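Local structure of 2-dehydropantoate 2-reductase, putative (Enterococcus faecalis, 2EW2) at residues L47-N52 and V143-D148; L105-G110 and G129-T134; K5-G10 and D76-L81; S187-A192 and E236-D241; A230-K235 and Y292-P297. The protein probably catalyses the NADPH-dependent reduction of 2-dehydropantoate (ketopantoate) to (R)-pantoate, a step on the way to pantothenate. One frame throughout, in Å; residues are numbered along the deposited sequence.

Interactions 2 and 3 lie in one eight-stranded sheet of the nucleotide-binding domain, where strands 77-80 and 103-106 are neighbours; both are buried; interaction 3 has a full series of backbone bonds, interaction 2 a single one and a bridging water, each beside aliphatic packing. Interaction 1 repeats that chemistry at the edge of the domain, in a separate four-stranded sheet, with an apolar face inward and a charged one outward. Interactions 4 and 5 belong to the helical C-terminal domain and have no direct hydrogen bond between their segments: side chains and one water do the work. These touch through Glu-236 and Tyr-292, whereas interaction 2 reaches interaction 4 where the domains meet.

Interaction 1: residues L47-N52 and V143-D148; sequences LIADFN and VKLLGD
Backbone hydrogen bonds join Ile-48, Asp-50 and Asn-52 to Val-143 and Leu-145 in regular parallel pairing. Val-143 N reaches Ile-48 O, Asp-50 N reaches Val-143 O at 2.8 Å, Leu-145 N reaches Asp-50 O, and Asn-52 N closes the series on Leu-145 O at 2.8 Å. Past the last pair a water takes over, accepting from Asn-52 ND2 and donating to Gly-147 O.

The apolar contacts gather on the face that carries Ala-49, Phe-51, Val-143 and Leu-145. Leu-145 CD1 sits over the centre of the Phe-51 ring, 3.9 Å from its centroid and 11° off the normal, a clean CH-pi contact. Phe-51 CG is anti to its own backbone N (chi1 -157°), which lays the ring across the leucine. Beside them Ala-49 CB meets Val-143 CG2 at 3.8 Å. Ile-20, Met-21 and Arg-17 of helix 13-24 also touch this face.

On the other face Asp-50 and the extended Lys-144 run side by side. Asp-50 OD2 lies 3.6 Å from Lys-144 CE but 4.4 Å from NZ, beyond a salt bridge. The chemistry thus implies that strand pairing and apolar packing hold the contact, with charge probably adding no more than a weak attraction.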
# COMPACT_ATOMS: atom_id res chain seq x y z
N LEU B 47 15.16 -27.25 -37.28
CA LEU B 47 15.42 -27.06 -35.86
C LEU B 47 16.33 -28.18 -35.39
O LEU B 47 15.99 -29.35 -35.51
CB LEU B 47 14.11 -27.07 -35.06
CG LEU B 47 14.15 -27.09 -33.53
CD1 LEU B 47 14.93 -25.89 -32.95
CD2 LEU B 47 12.73 -27.14 -32.96
N ILE B 48 17.49 -27.80 -34.84
CA ILE B 48 18.52 -28.75 -34.47
C ILE B 48 18.58 -28.87 -32.96
O ILE B 48 18.74 -27.87 -32.25
CB ILE B 48 19.91 -28.34 -35.03
CG1 ILE B 48 19.87 -28.31 -36.56
CG2 ILE B 48 21.02 -29.31 -34.54
CD1 ILE B 48 21.08 -27.67 -37.19
N ALA B 49 18.45 -30.11 -32.49
CA ALA B 49 18.55 -30.42 -31.07
C ALA B 49 19.72 -31.35 -30.78
O ALA B 49 19.95 -32.33 -31.50
CB ALA B 49 17.27 -31.02 -30.57
N ASP B 50 20.46 -31.02 -29.73
CA ASP B 50 21.33 -31.97 -29.08
C ASP B 50 20.47 -32.63 -28.02
O ASP B 50 20.32 -32.13 -26.91
CB ASP B 50 22.55 -31.28 -28.48
CG ASP B 50 23.42 -32.23 -27.67
OD1 ASP B 50 23.13 -33.45 -27.62
OD2 ASP B 50 24.40 -31.74 -27.07
N PHE B 51 19.90 -33.77 -28.40
CA PHE B 51 18.84 -34.42 -27.65
C PHE B 51 19.43 -35.63 -26.94
O PHE B 51 19.62 -36.67 -27.56
CB PHE B 51 17.76 -34.88 -28.64
CG PHE B 51 16.40 -35.06 -28.03
CD1 PHE B 51 16.25 -35.46 -26.71
CD2 PHE B 51 15.26 -34.85 -28.81
CE1 PHE B 51 14.99 -35.64 -26.15
CE2 PHE B 51 13.99 -35.03 -28.26
CZ PHE B 51 13.86 -35.42 -26.93
N ASN B 52 19.71 -35.49 -25.65
CA ASN B 52 20.34 -36.55 -24.86
C ASN B 52 21.60 -37.12 -25.54
O ASN B 52 21.74 -38.34 -25.69
CB ASN B 52 19.35 -37.68 -24.54
CG ASN B 52 18.06 -37.20 -23.86
OD1 ASN B 52 17.03 -37.86 -23.95
ND2 ASN B 52 18.12 -36.06 -23.17
N VAL B 143 19.05 -26.07 -29.97
CA VAL B 143 18.68 -26.31 -28.58
C VAL B 143 19.36 -27.54 -28.00
O VAL B 143 19.78 -28.44 -28.75
CB VAL B 143 17.12 -26.38 -28.37
CG1 VAL B 143 16.45 -25.09 -28.85
CG2 VAL B 143 16.50 -27.61 -29.05
N LYS B 144 19.48 -27.56 -26.68
CA LYS B 144 20.08 -28.67 -25.98
C LYS B 144 19.08 -29.20 -24.97
O LYS B 144 18.56 -28.46 -24.12
CB LYS B 144 21.39 -28.25 -25.28
CG LYS B 144 22.14 -29.42 -24.65
CD LYS B 144 23.44 -28.97 -24.00
CE LYS B 144 24.43 -30.14 -23.87
NZ LYS B 144 25.77 -29.65 -23.46
N LEU B 145 18.83 -30.50 -25.08
CA LEU B 145 17.77 -31.14 -24.33
C LEU B 145 18.38 -32.28 -23.54
O LEU B 145 18.94 -33.21 -24.13
CB LEU B 145 16.69 -31.68 -25.29
CG LEU B 145 16.02 -30.70 -26.27
CD1 LEU B 145 14.92 -31.38 -27.06
CD2 LEU B 145 15.46 -29.47 -25.53
N LEU B 146 18.29 -32.19 -22.21
CA LEU B 146 18.82 -33.22 -21.32
C LEU B 146 17.77 -33.53 -20.28
O LEU B 146 16.85 -32.73 -20.07
CB LEU B 146 20.07 -32.70 -20.60
CG LEU B 146 21.27 -32.34 -21.46
CD1 LEU B 146 22.39 -31.76 -20.59
CD2 LEU B 146 21.74 -33.59 -22.22
N GLY B 147 17.92 -34.67 -19.62
CA GLY B 147 17.12 -34.98 -18.46
C GLY B 147 15.71 -35.46 -18.74
O GLY B 147 15.34 -35.70 -19.89
N ASP B 148 14.93 -35.58 -17.68
CA ASP B 148 13.57 -36.08 -17.72
C ASP B 148 12.60 -34.93 -17.44
O ASP B 148 13.00 -33.77 -17.31
CB ASP B 148 13.38 -37.21 -16.70
CG ASP B 148 13.68 -36.78 -15.25
OD1 ASP B 148 13.48 -35.60 -14.90
OD2 ASP B 148 14.09 -37.64 -14.44
O HOH W 1 15.74 -34.77 -22.45

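Interaction 2: residues L105-G110 and G129-T134; sequences LCLLNG and GITMWT
Gly-129 N donates to Cys-106 O at 2.9 Å, the one direct hydrogen bond between the segments, with an angle of 165° at the hydrogen. Two leucines pack side by side on this glycine. Leu-105 brings CD1 to 3.6 Å from Gly-129 N, while Leu-107 CD2 rests 3.6 Å from Gly-129 C and equally near its carbonyl O. The methyl groups therefore pack on the glycine backbone itself. The segments belong to a beta-alpha-beta unit of the Rossmann-type sheet, made of strand 103-106, helix 114-117 and strand 126-131, and here the two parallel strands begin to part. Beyond the direct bond a water bridges the gap: it donates to Leu-107 O at 2.8 Å and accepts from Thr-131 N at 3.0 Å. With Leu-107 CG anti to the carbonyl carbon (chi1 -62°), the other methyl, CD1, comes within 4.5 Å of Thr-131 CG2. Leu-18 of helix 13-24 also touches Leu-107, and Met-14 touches Thr-131.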
# COMPACT_ATOMS: atom_id res chain seq x y z
N LEU B 105 -3.34 -24.76 -24.71
CA LEU B 105 -2.73 -25.23 -23.48
C LEU B 105 -1.74 -24.17 -23.04
O LEU B 105 -0.70 -23.97 -23.67
CB LEU B 105 -2.00 -26.58 -23.66
CG LEU B 105 -1.18 -27.06 -22.44
CD1 LEU B 105 -2.06 -27.29 -21.19
CD2 LEU B 105 -0.33 -28.29 -22.76
N CYS B 106 -2.08 -23.48 -21.96
CA CYS B 106 -1.25 -22.40 -21.46
C CYS B 106 -0.21 -22.97 -20.51
O CYS B 106 -0.57 -23.55 -19.48
CB CYS B 106 -2.09 -21.35 -20.75
SG CYS B 106 -1.13 -19.92 -20.19
N LEU B 107 1.07 -22.80 -20.86
CA LEU B 107 2.16 -23.29 -20.01
C LEU B 107 2.93 -22.19 -19.29
O LEU B 107 3.96 -22.47 -18.68
CB LEU B 107 3.12 -24.17 -20.81
CG LEU B 107 2.50 -25.44 -21.41
CD1 LEU B 107 3.58 -26.27 -22.10
CD2 LEU B 107 1.84 -26.26 -20.33
N LEU B 108 2.42 -20.97 -19.32
CA LEU B 108 3.09 -19.82 -18.71
C LEU B 108 3.11 -19.91 -17.19
O LEU B 108 2.19 -20.46 -16.60
CB LEU B 108 2.39 -18.53 -19.09
CG LEU B 108 2.81 -17.77 -20.36
CD1 LEU B 108 2.60 -18.57 -21.66
CD2 LEU B 108 2.04 -16.45 -20.42
N ASN B 109 4.15 -19.36 -16.59
CA ASN B 109 4.13 -19.10 -15.16
C ASN B 109 3.15 -17.99 -14.86
O ASN B 109 2.94 -17.07 -15.68
CB ASN B 109 5.52 -18.69 -14.67
CG ASN B 109 6.50 -19.82 -14.72
OD1 ASN B 109 6.24 -20.90 -14.19
ND2 ASN B 109 7.64 -19.59 -15.37
N GLY B 110 2.54 -18.08 -13.69
CA GLY B 110 1.74 -16.99 -13.18
C GLY B 110 0.27 -17.14 -13.44
O GLY B 110 -0.19 -18.12 -14.04
N GLY B 129 -1.45 -25.84 -17.94
CA GLY B 129 -0.55 -26.88 -17.49
C GLY B 129 0.74 -26.38 -16.89
O GLY B 129 1.04 -25.18 -16.94
N ILE B 130 1.49 -27.31 -16.34
CA ILE B 130 2.78 -27.01 -15.75
C ILE B 130 3.75 -27.99 -16.40
O ILE B 130 3.48 -29.20 -16.45
CB ILE B 130 2.76 -27.19 -14.21
CG1 ILE B 130 1.75 -26.24 -13.57
CG2 ILE B 130 4.16 -26.96 -13.60
CD1 ILE B 130 1.38 -26.63 -12.15
N THR B 131 4.84 -27.47 -16.94
CA THR B 131 5.88 -28.32 -17.50
C THR B 131 7.07 -28.42 -16.55
O THR B 131 7.59 -27.40 -16.09
CB THR B 131 6.30 -27.90 -18.93
OG1 THR B 131 7.35 -28.74 -19.37
CG2 THR B 131 6.77 -26.44 -18.99
N MSE B 132 7.49 -29.64 -16.27
CA MSE B 132 8.64 -29.89 -15.40
C MSE B 132 9.90 -30.24 -16.21
O MSE B 132 10.97 -30.49 -15.63
CB MSE B 132 8.33 -31.00 -14.38
CG MSE B 132 7.29 -30.65 -13.30
SE MSE B 132 5.43 -30.63 -13.94
CE MSE B 132 4.51 -30.66 -12.19
N TRP B 133 9.77 -30.25 -17.54
CA TRP B 133 10.92 -30.53 -18.43
C TRP B 133 11.91 -29.36 -18.38
O TRP B 133 11.55 -28.26 -17.95
CB TRP B 133 10.48 -30.75 -19.88
CG TRP B 133 9.75 -32.04 -20.12
CD1 TRP B 133 8.40 -32.24 -20.05
CD2 TRP B 133 10.33 -33.31 -20.46
NE1 TRP B 133 8.10 -33.56 -20.31
CE2 TRP B 133 9.26 -34.24 -20.57
CE3 TRP B 133 11.64 -33.75 -20.68
CZ2 TRP B 133 9.47 -35.58 -20.91
CZ3 TRP B 133 11.84 -35.09 -21.00
CH2 TRP B 133 10.75 -35.99 -21.12
N THR B 134 13.14 -29.60 -18.82
CA THR B 134 14.12 -28.52 -18.97
C THR B 134 14.50 -28.43 -20.45
O THR B 134 14.33 -29.38 -21.20
CB THR B 134 15.38 -28.74 -18.07
OG1 THR B 134 16.09 -29.91 -18.50
CG2 THR B 134 14.98 -28.90 -16.60
O HOH W 2 4.93 -24.44 -16.90

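Interaction 3: residues K5-G10 and D76-L81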
# COMPACT_ATOMS: atom_id res chain seq x y z
N LYS B 5 -3.00 -31.34 -35.35
CA LYS B 5 -2.33 -30.15 -35.87
C LYS B 5 -2.05 -29.23 -34.68
O LYS B 5 -2.99 -28.77 -34.02
CB LYS B 5 -3.18 -29.43 -36.92
CG LYS B 5 -3.55 -30.27 -38.15
CD LYS B 5 -4.27 -29.42 -39.20
CE LYS B 5 -4.76 -30.29 -40.35
NZ LYS B 5 -6.15 -30.81 -40.05
N ILE B 6 -0.78 -28.99 -34.41
CA ILE B 6 -0.35 -28.23 -33.21
C ILE B 6 0.55 -27.06 -33.57
O ILE B 6 1.55 -27.24 -34.27
CB ILE B 6 0.38 -29.15 -32.19
CG1 ILE B 6 -0.45 -30.41 -31.92
CG2 ILE B 6 0.71 -28.38 -30.85
CD1 ILE B 6 0.27 -31.51 -31.11
N ALA B 7 0.19 -25.87 -33.08
CA ALA B 7 1.01 -24.69 -33.21
C ALA B 7 1.67 -24.42 -31.85
O ALA B 7 1.05 -24.58 -30.79
CB ALA B 7 0.19 -23.50 -33.63
N ILE B 8 2.97 -24.09 -31.91
CA ILE B 8 3.74 -23.76 -30.72
C ILE B 8 3.92 -22.25 -30.71
O ILE B 8 4.65 -21.71 -31.53
CB ILE B 8 5.15 -24.44 -30.71
CG1 ILE B 8 5.05 -25.95 -30.95
CG2 ILE B 8 5.89 -24.13 -29.40
CD1 ILE B 8 4.40 -26.74 -29.84
N ALA B 9 3.24 -21.57 -29.79
CA ALA B 9 3.31 -20.10 -29.72
C ALA B 9 4.41 -19.69 -28.75
O ALA B 9 4.22 -19.67 -27.52
CB ALA B 9 1.93 -19.51 -29.31
N GLY B 10 5.58 -19.40 -29.31
CA GLY B 10 6.81 -19.14 -28.56
C GLY B 10 7.72 -20.35 -28.70
O GLY B 10 7.62 -21.30 -27.94
N ASP B 76 -5.63 -27.72 -34.31
CA ASP B 76 -6.43 -28.28 -33.23
C ASP B 76 -5.99 -27.73 -31.86
O ASP B 76 -6.80 -27.60 -30.95
CB ASP B 76 -6.29 -29.80 -33.23
CG ASP B 76 -6.59 -30.42 -34.61
OD1 ASP B 76 -7.70 -30.17 -35.12
OD2 ASP B 76 -5.74 -31.13 -35.18
N LEU B 77 -4.69 -27.48 -31.70
CA LEU B 77 -4.11 -27.13 -30.39
C LEU B 77 -3.06 -26.07 -30.56
O LEU B 77 -2.23 -26.16 -31.46
CB LEU B 77 -3.48 -28.36 -29.71
CG LEU B 77 -2.77 -28.16 -28.35
CD1 LEU B 77 -3.76 -27.75 -27.26
CD2 LEU B 77 -1.98 -29.42 -27.94
N ILE B 78 -3.11 -25.07 -29.70
CA ILE B 78 -2.01 -24.12 -29.60
C ILE B 78 -1.41 -24.29 -28.20
O ILE B 78 -2.14 -24.35 -27.21
CB ILE B 78 -2.46 -22.65 -29.82
CG1 ILE B 78 -3.08 -22.47 -31.21
CG2 ILE B 78 -1.25 -21.65 -29.67
CD1 ILE B 78 -3.85 -21.15 -31.36
N ILE B 79 -0.09 -24.42 -28.15
CA ILE B 79 0.62 -24.47 -26.89
C ILE B 79 1.26 -23.10 -26.66
O ILE B 79 2.10 -22.67 -27.44
CB ILE B 79 1.71 -25.57 -26.84
CG1 ILE B 79 1.05 -26.95 -26.99
CG2 ILE B 79 2.49 -25.46 -25.50
CD1 ILE B 79 2.00 -28.09 -27.44
N ALA B 80 0.82 -22.43 -25.60
CA ALA B 80 1.27 -21.08 -25.29
C ALA B 80 2.49 -21.09 -24.36
O ALA B 80 2.41 -21.56 -23.23
CB ALA B 80 0.13 -20.30 -24.64
N LEU B 81 3.62 -20.56 -24.86
CA LEU B 81 4.83 -20.39 -24.07
C LEU B 81 5.42 -18.97 -24.14
O LEU B 81 6.43 -18.68 -23.50
CB LEU B 81 5.89 -21.41 -24.48
CG LEU B 81 5.58 -22.81 -23.96
CD1 LEU B 81 6.00 -23.87 -24.95
CD2 LEU B 81 6.23 -23.02 -22.58
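Ile-79 can be followed from CB outward against Ile-6 and Ile-8. Its CB lies 4.1 Å from Ala-7 O and 4.2 Å from Ile-8 CD1, and CG1 comes within 4.1 Å of Ile-6 CG2. The tip, CD1, touches both isoleucines, 3.7 Å from Ile-6 CG2 and from Ile-8 CD1. Ile-8 and Ile-79 run alongside each other in the same direction; the bend of Ile-8 at chi2 (-68°) brings its CD1 over to Ile-79. The CG2 branch of Ile-79 turns to Leu-107, and Leu-18 and Leu-22 of helix 13-24 also touch this side chain. On the other face Ala-9 CB meets Ile-78 CG2 at 3.8 Å.

Backbone bonds alternate along the pair, from Ala-7 N to Leu-77 O through to Leu-81 N on Ala-9 O. At the start Lys-5 O accepts from both Asp-76 N and Leu-77 N, while Lys-5 N donates to Asp-76 OD2 at 2.8 Å, meeting the oxygen on its anti side. At the far end comes Gly-10, the first glycine of a GxGxxG pattern. A first strand running into such a turn and helix, with a parallel strand beside it, is characteristic of the Rossmann fold, consistent with NADP binding.

Interaction 4: residues S187-A192 and E236-D241; sequences SIWRKA and EAIYLD
A water links the edge of Trp-189 to Glu-236: it accepts from the indole NE1 at 2.8 Å and donates to Glu-236 OE1 at 2.6 Å. Direct contact is made too, since OE1 sits at the edge of the indole, in its plane, 3.5 Å from Trp-189 CZ2. The carboxylate stands nearly upright to the ring, the planes 81° apart. Glu-236 reaches this position by staying extended beyond CG (chi2 -170°). Its other oxygen, OE2, is held by Tyr-292 OH through a hydrogen bond and by Lys-288 through a salt bridge, so the group has partners on both oxygens and its rotation should be well fixed.

The remaining contacts are apolar. Ile-238 puts CG1 and CG2 near the pyrrole part of the indole, with CG2 3.9 Å from Trp-189 CD1. Leu-240 CD2 lies closer to the helix backbone, 3.8 Å from Arg-190 N and 3.9 Å from Trp-189 CB. The guanidinium of Arg-190 turns elsewhere, to a salt bridge with Glu-244.

Ala-237, with positive phi, is the C-prime residue of the Schellman motif that ends helix 218-235, and Asp-241 then caps helix 242-252. The connection between those helices is thus laid against helix 184-195, with Val-232 and Ala-233 of helix 218-235 also packed on the tryptophan and Ile-130 of strand 126-131 touching Ser-187.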
# COMPACT_ATOMS: atom_id res chain seq x y z
N SER B 187 -2.71 -25.23 -7.67
CA SER B 187 -1.29 -25.00 -7.40
C SER B 187 -0.83 -23.65 -7.95
O SER B 187 -0.02 -22.96 -7.32
CB SER B 187 -0.43 -26.14 -7.95
OG SER B 187 -0.25 -25.96 -9.33
N ILE B 188 -1.34 -23.28 -9.12
CA ILE B 188 -1.05 -21.97 -9.70
C ILE B 188 -1.55 -20.80 -8.82
O ILE B 188 -0.83 -19.80 -8.63
CB ILE B 188 -1.60 -21.89 -11.14
CG1 ILE B 188 -0.77 -22.79 -12.07
CG2 ILE B 188 -1.70 -20.42 -11.65
CD1 ILE B 188 -1.44 -23.09 -13.38
N TRP B 189 -2.76 -20.94 -8.31
CA TRP B 189 -3.34 -19.94 -7.40
C TRP B 189 -2.56 -19.88 -6.09
O TRP B 189 -2.28 -18.79 -5.58
CB TRP B 189 -4.79 -20.27 -7.09
CG TRP B 189 -5.77 -19.60 -8.01
CD1 TRP B 189 -6.48 -20.19 -9.04
CD2 TRP B 189 -6.15 -18.22 -7.99
NE1 TRP B 189 -7.28 -19.25 -9.66
CE2 TRP B 189 -7.10 -18.04 -9.03
CE3 TRP B 189 -5.78 -17.12 -7.19
CZ2 TRP B 189 -7.69 -16.79 -9.28
CZ3 TRP B 189 -6.37 -15.87 -7.45
CH2 TRP B 189 -7.32 -15.72 -8.50
N ARG B 190 -2.25 -21.05 -5.53
CA ARG B 190 -1.47 -21.12 -4.29
C ARG B 190 -0.08 -20.49 -4.44
O ARG B 190 0.39 -19.78 -3.54
CB ARG B 190 -1.36 -22.56 -3.79
CG ARG B 190 -0.51 -22.68 -2.52
CD ARG B 190 -0.55 -24.09 -1.99
NE ARG B 190 0.42 -24.35 -0.93
CZ ARG B 190 1.74 -24.47 -1.11
NH1 ARG B 190 2.28 -24.30 -2.31
NH2 ARG B 190 2.52 -24.74 -0.08
N LYS B 191 0.56 -20.75 -5.58
CA LYS B 191 1.88 -20.19 -5.86
C LYS B 191 1.82 -18.67 -6.03
O LYS B 191 2.69 -17.95 -5.52
CB LYS B 191 2.45 -20.85 -7.12
CG LYS B 191 3.81 -20.35 -7.57
CD LYS B 191 4.36 -21.33 -8.62
CE LYS B 191 5.59 -20.81 -9.32
NZ LYS B 191 5.19 -19.91 -10.45
N ALA B 192 0.80 -18.19 -6.73
CA ALA B 192 0.62 -16.76 -6.96
C ALA B 192 0.35 -16.05 -5.64
O ALA B 192 0.82 -14.95 -5.42
CB ALA B 192 -0.51 -16.50 -7.96
N GLU B 236 -13.91 -18.43 -9.05
CA GLU B 236 -13.52 -19.33 -10.13
C GLU B 236 -13.49 -20.77 -9.62
O GLU B 236 -12.91 -21.65 -10.25
CB GLU B 236 -12.14 -18.91 -10.66
CG GLU B 236 -12.15 -17.47 -11.22
CD GLU B 236 -10.87 -17.10 -11.96
OE1 GLU B 236 -9.88 -17.84 -11.84
OE2 GLU B 236 -10.87 -16.06 -12.67
N ALA B 237 -14.09 -21.00 -8.45
CA ALA B 237 -14.29 -22.35 -7.94
C ALA B 237 -12.98 -22.99 -7.55
O ALA B 237 -12.77 -24.20 -7.73
CB ALA B 237 -15.05 -23.22 -8.98
N ILE B 238 -12.08 -22.17 -6.99
CA ILE B 238 -10.83 -22.65 -6.43
C ILE B 238 -10.85 -22.19 -4.96
O ILE B 238 -11.09 -21.02 -4.68
CB ILE B 238 -9.60 -22.08 -7.20
CG1 ILE B 238 -9.54 -22.63 -8.64
CG2 ILE B 238 -8.30 -22.40 -6.46
CD1 ILE B 238 -9.35 -24.21 -8.74
N TYR B 239 -10.65 -23.13 -4.05
CA TYR B 239 -10.89 -22.89 -2.62
C TYR B 239 -9.57 -22.99 -1.86
O TYR B 239 -9.17 -24.08 -1.45
CB TYR B 239 -11.96 -23.86 -2.08
CG TYR B 239 -13.18 -23.85 -2.97
CD1 TYR B 239 -13.43 -24.88 -3.88
CD2 TYR B 239 -14.05 -22.76 -2.97
CE1 TYR B 239 -14.54 -24.84 -4.74
CE2 TYR B 239 -15.15 -22.71 -3.82
CZ TYR B 239 -15.38 -23.75 -4.70
OH TYR B 239 -16.46 -23.69 -5.54
N LEU B 240 -8.90 -21.86 -1.72
CA LEU B 240 -7.56 -21.84 -1.14
C LEU B 240 -7.61 -22.13 0.35
O LEU B 240 -8.45 -21.60 1.08
CB LEU B 240 -6.85 -20.50 -1.39
CG LEU B 240 -6.35 -20.10 -2.78
CD1 LEU B 240 -5.64 -18.75 -2.72
CD2 LEU B 240 -5.44 -21.18 -3.39
N ASP B 241 -6.69 -22.97 0.80
CA ASP B 241 -6.52 -23.21 2.22
C ASP B 241 -5.65 -22.07 2.79
O ASP B 241 -4.41 -22.08 2.68
CB ASP B 241 -5.91 -24.59 2.46
CG ASP B 241 -5.88 -24.96 3.93
OD1 ASP B 241 -6.03 -24.09 4.81
OD2 ASP B 241 -5.66 -26.16 4.21
O HOH W 3 -9.11 -20.32 -11.56

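Interaction 5: residues A230-K235 and Y292-P297; sequences AAVAEK and YNVATP
Val-294 lies over three residues of helix 218-235. Its CG1 meets Ala-231 CB at 3.8 Å and Val-232 CG2 at the same distance, while CG2 touches the aliphatic chain of Lys-235, 3.6 Å from CE. A chi1 of 174°, with CG1 anti to the backbone N, divides the two methyls of Val-294 among these partners in this way.

Val-232 is the hub on the helix side. Besides Val-294, its CG2 packs on Thr-296 CG2 at 3.6 Å, the two side chains crossing at about a right angle, and its CG1 lies 4.1 Å from Tyr-292 CD1.

Lys-235 and Tyr-292 slide past each other in opposite directions. Lys-235 CB comes within 3.6 Å of Tyr-292 CD1, and the bend at chi2 (-53°) turns the chain back so that it runs on toward Val-294. The ammonium has a long salt bridge to Glu-234. The phenol's polar end is occupied by Glu-236.

No hydrogen bond joins the two segments themselves. This is plain apolar packing of a helix-helix connection, one that leaves helix 282-292 through Asn-293 with positive phi and enters helix 297-313 at Thr-296, against the C-terminal part of helix 218-235, within the all-helical C-terminal domain of the ketopantoate reductase family.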
# COMPACT_ATOMS: atom_id res chain seq x y z
N ALA B 230 -7.80 -15.50 -2.09
CA ALA B 230 -8.84 -16.50 -1.83
C ALA B 230 -10.25 -16.06 -2.22
O ALA B 230 -11.02 -16.86 -2.78
CB ALA B 230 -8.82 -16.94 -0.37
N ALA B 231 -10.60 -14.81 -1.93
CA ALA B 231 -11.92 -14.27 -2.28
C ALA B 231 -12.20 -14.33 -3.79
O ALA B 231 -13.31 -14.70 -4.19
CB ALA B 231 -12.10 -12.84 -1.75
N VAL B 232 -11.19 -13.97 -4.60
CA VAL B 232 -11.29 -14.00 -6.05
C VAL B 232 -11.21 -15.44 -6.61
O VAL B 232 -12.00 -15.82 -7.51
CB VAL B 232 -10.19 -13.09 -6.68
CG1 VAL B 232 -10.17 -13.22 -8.16
CG2 VAL B 232 -10.36 -11.63 -6.24
N ALA B 233 -10.27 -16.25 -6.10
CA ALA B 233 -10.17 -17.65 -6.53
C ALA B 233 -11.51 -18.37 -6.33
O ALA B 233 -11.94 -19.15 -7.19
CB ALA B 233 -9.07 -18.38 -5.78
N GLU B 234 -12.14 -18.12 -5.19
CA GLU B 234 -13.44 -18.68 -4.87
C GLU B 234 -14.47 -18.48 -5.99
O GLU B 234 -15.26 -19.38 -6.28
CB GLU B 234 -13.94 -18.11 -3.54
CG GLU B 234 -15.05 -18.91 -2.90
CD GLU B 234 -16.44 -18.48 -3.40
OE1 GLU B 234 -17.42 -19.23 -3.14
OE2 GLU B 234 -16.54 -17.40 -4.04
N LYS B 235 -14.46 -17.30 -6.62
CA LYS B 235 -15.36 -17.00 -7.74
C LYS B 235 -15.12 -17.89 -8.95
O LYS B 235 -16.00 -18.04 -9.79
CB LYS B 235 -15.23 -15.54 -8.17
CG LYS B 235 -15.52 -14.53 -7.07
CD LYS B 235 -16.86 -14.79 -6.40
CE LYS B 235 -17.19 -13.68 -5.44
NZ LYS B 235 -18.35 -14.02 -4.62
N TYR B 292 -15.37 -9.29 -11.04
CA TYR B 292 -16.23 -10.12 -10.20
C TYR B 292 -16.91 -9.34 -9.08
O TYR B 292 -17.64 -9.92 -8.28
CB TYR B 292 -15.47 -11.30 -9.61
CG TYR B 292 -14.83 -12.22 -10.61
CD1 TYR B 292 -13.74 -13.01 -10.24
CD2 TYR B 292 -15.30 -12.32 -11.92
CE1 TYR B 292 -13.14 -13.87 -11.13
CE2 TYR B 292 -14.70 -13.19 -12.83
CZ TYR B 292 -13.62 -13.96 -12.42
OH TYR B 292 -12.99 -14.83 -13.30
N ASN B 293 -16.65 -8.04 -8.99
CA ASN B 293 -17.19 -7.23 -7.90
C ASN B 293 -16.66 -7.67 -6.53
O ASN B 293 -17.41 -7.73 -5.55
CB ASN B 293 -18.73 -7.32 -7.89
CG ASN B 293 -19.37 -5.97 -7.78
OD1 ASN B 293 -18.96 -5.04 -8.47
ND2 ASN B 293 -20.37 -5.84 -6.91
N VAL B 294 -15.37 -8.00 -6.49
CA VAL B 294 -14.69 -8.38 -5.26
C VAL B 294 -13.62 -7.34 -4.97
O VAL B 294 -12.78 -7.06 -5.82
CB VAL B 294 -13.99 -9.77 -5.40
CG1 VAL B 294 -13.16 -10.10 -4.16
CG2 VAL B 294 -15.03 -10.86 -5.67
N ALA B 295 -13.67 -6.77 -3.77
CA ALA B 295 -12.69 -5.78 -3.36
C ALA B 295 -11.32 -6.44 -3.20
O ALA B 295 -11.22 -7.46 -2.57
CB ALA B 295 -13.14 -5.11 -2.06
N THR B 296 -10.29 -5.86 -3.81
CA THR B 296 -8.91 -6.34 -3.62
C THR B 296 -7.98 -5.13 -3.39
O THR B 296 -7.02 -4.93 -4.14
CB THR B 296 -8.43 -7.15 -4.85
OG1 THR B 296 -8.42 -6.29 -5.98
CG2 THR B 296 -9.34 -8.35 -5.13
N PRO B 297 -8.27 -4.32 -2.36
CA PRO B 297 -7.52 -3.07 -2.22
C PRO B 297 -6.02 -3.21 -1.87
O PRO B 297 -5.21 -2.42 -2.33
CB PRO B 297 -8.27 -2.36 -1.08
CG PRO B 297 -8.82 -3.51 -0.26
CD PRO B 297 -9.28 -4.47 -1.30